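Local coordinates for protein design 2L4HC2_9 (Synthetic construct, PDB 5J73) that was designed de novo to self-assemble into a homodimer of helical hairpins, with specificity set by buried hydrogen-bond networks, at residues Q18-A21 and R22-E26. Numbering follows the deposited sequence.
Sequences QEEA and RKKVE
A21 and V25 form the tightly packed side of this contact, one alpha-helical turn apart in helix 8-39, the first helix of a two-helix hairpin that pairs with a second copy to make a four-helix bundle. Their link is the i to i+4 backbone bond from V25 N to A21 O (2.8 Å). V25 turns its CG2 branch back toward the same carbonyl, near A21 O. Both residues are buried, and V25 packs on I63 of the second subunit. Q18 begins the inward-facing part: its O takes R22 N at 3.0 Å, while its side chain turns to the bundle, where NE2 hydrogen-bonds S69 OG of the same chain and the residue packs on I73 of the second subunit.

The solvent side is looser and charged. Backbone bonds from K23 N to E19 O and from K24 N to E20 O continue the helix there, but the side chains of E20, K23 and K24 touch the neighbouring turn only lightly. E20 CG and K24 CE come no closer than 4.4 Å, and the opposite charges of this pair, E20 OE2 and K24 NZ, stay 4.9 Å apart.

The exception is a salt-bridge network of E19, R22 and E26. R22 sets CG between its backbone N and carbonyl carbon (chi1 58°), against E19 O, and then bends at chi3. E19 runs alongside it, with carboxylate and guanidinium planes 56° apart. OE2 of E19 approaches the guanidinium edge at NH1; the modelled separation is very short, and at this resolution its exact value means little. E26 OE2 sits off the plane of the R22 guanidinium, 3.1 Å from R22 NH2, a pair held by charge and not by a directed hydrogen bond.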
loop_
_atom_site.group_PDB
_atom_site.type_symbol
_atom_site.label_atom_id
_atom_site.label_comp_id
_atom_site.label_asym_id
_atom_site.label_seq_id
_atom_site.Cartn_x
_atom_site.Cartn_y
_atom_site.Cartn_z
ATOM N N GLN A 18 5.773 11.972 2.091
ATOM C CA GLN A 18 5.137 11.648 0.820
ATOM C C GLN A 18 6.162 11.306 -0.260
ATOM O O GLN A 18 5.896 10.472 -1.126
ATOM C CB GLN A 18 4.265 12.817 0.351
ATOM C CG GLN A 18 2.964 12.995 1.131
ATOM C CD GLN A 18 2.158 11.721 1.258
ATOM O OE1 GLN A 18 1.539 11.266 0.301
ATOM N NE2 GLN A 18 2.176 11.126 2.444
ATOM N N GLU A 19 7.328 11.953 -0.210
ATOM C CA GLU A 19 8.401 11.655 -1.155
ATOM C C GLU A 19 9.000 10.290 -0.840
ATOM O O GLU A 19 9.251 9.482 -1.735
ATOM C CB GLU A 19 9.492 12.730 -1.115
ATOM C CG GLU A 19 10.510 12.591 -2.229
ATOM C CD GLU A 19 9.896 12.782 -3.599
ATOM O OE1 GLU A 19 9.058 13.694 -3.751
ATOM O OE2 GLU A 19 10.254 12.027 -4.524
ATOM N N GLU A 20 9.209 10.043 0.447
ATOM C CA GLU A 20 9.685 8.753 0.923
ATOM C C GLU A 20 8.681 7.671 0.553
ATOM O O GLU A 20 9.054 6.538 0.255
ATOM C CB GLU A 20 9.912 8.781 2.437
ATOM C CG GLU A 20 10.721 7.592 2.968
ATOM C CD GLU A 20 12.074 7.979 3.561
ATOM O OE1 GLU A 20 12.553 9.108 3.318
ATOM O OE2 GLU A 20 12.665 7.141 4.277
ATOM N N ALA A 21 7.403 8.028 0.581
ATOM C CA ALA A 21 6.349 7.082 0.255
ATOM C C ALA A 21 6.373 6.678 -1.217
ATOM O O ALA A 21 6.358 5.490 -1.532
ATOM C CB ALA A 21 4.992 7.673 0.611
ATOM N N ARG A 22 6.437 7.658 -2.113
ATOM C CA ARG A 22 6.397 7.373 -3.547
ATOM C C ARG A 22 7.620 6.581 -4.001
ATOM O O ARG A 22 7.512 5.713 -4.868
ATOM C CB ARG A 22 6.266 8.659 -4.363
ATOM C CG ARG A 22 7.354 9.673 -4.140
ATOM C CD ARG A 22 7.145 10.883 -5.031
ATOM N NE ARG A 22 7.287 10.554 -6.449
ATOM C CZ ARG A 22 8.438 10.571 -7.115
ATOM N NH1 ARG A 22 9.569 10.897 -6.501
ATOM N NH2 ARG A 22 8.459 10.253 -8.402
ATOM N N LYS A 23 8.777 6.876 -3.417
ATOM C CA LYS A 23 9.994 6.148 -3.756
ATOM C C LYS A 23 9.796 4.690 -3.353
ATOM O O LYS A 23 10.114 3.783 -4.121
ATOM C CB LYS A 23 11.218 6.757 -3.067
ATOM C CG LYS A 23 12.535 6.026 -3.335
ATOM C CD LYS A 23 12.907 6.006 -4.814
ATOM C CE LYS A 23 14.319 5.469 -5.013
ATOM N NZ LYS A 23 14.686 5.327 -6.449
ATOM N N LYS A 24 9.285 4.467 -2.146
ATOM C CA LYS A 24 8.987 3.113 -1.689
ATOM C C LYS A 24 7.957 2.443 -2.602
ATOM O O LYS A 24 8.034 1.240 -2.851
ATOM C CB LYS A 24 8.484 3.103 -0.240
ATOM C CG LYS A 24 9.555 3.354 0.815
ATOM C CD LYS A 24 8.980 3.205 2.222
ATOM C CE LYS A 24 10.065 3.253 3.289
ATOM N NZ LYS A 24 9.511 3.393 4.667
ATOM N N VAL A 25 6.999 3.218 -3.103
ATOM C CA VAL A 25 6.001 2.674 -4.023
ATOM C C VAL A 25 6.689 2.269 -5.321
ATOM O O VAL A 25 6.400 1.215 -5.885
ATOM C CB VAL A 25 4.867 3.694 -4.319
ATOM C CG1 VAL A 25 4.002 3.235 -5.491
ATOM C CG2 VAL A 25 4.004 3.901 -3.087
ATOM N N GLU A 26 7.604 3.109 -5.785
ATOM C CA GLU A 26 8.354 2.828 -7.001
ATOM C C GLU A 26 9.231 1.592 -6.805
ATOM O O GLU A 26 9.370 0.768 -7.710
ATOM C CB GLU A 26 9.210 4.034 -7.392
ATOM C CG GLU A 26 8.447 5.123 -8.128
ATOM C CD GLU A 26 9.310 6.326 -8.450
ATOM O OE1 GLU A 26 10.508 6.312 -8.093
ATOM O OE2 GLU A 26 8.803 7.265 -9.098
#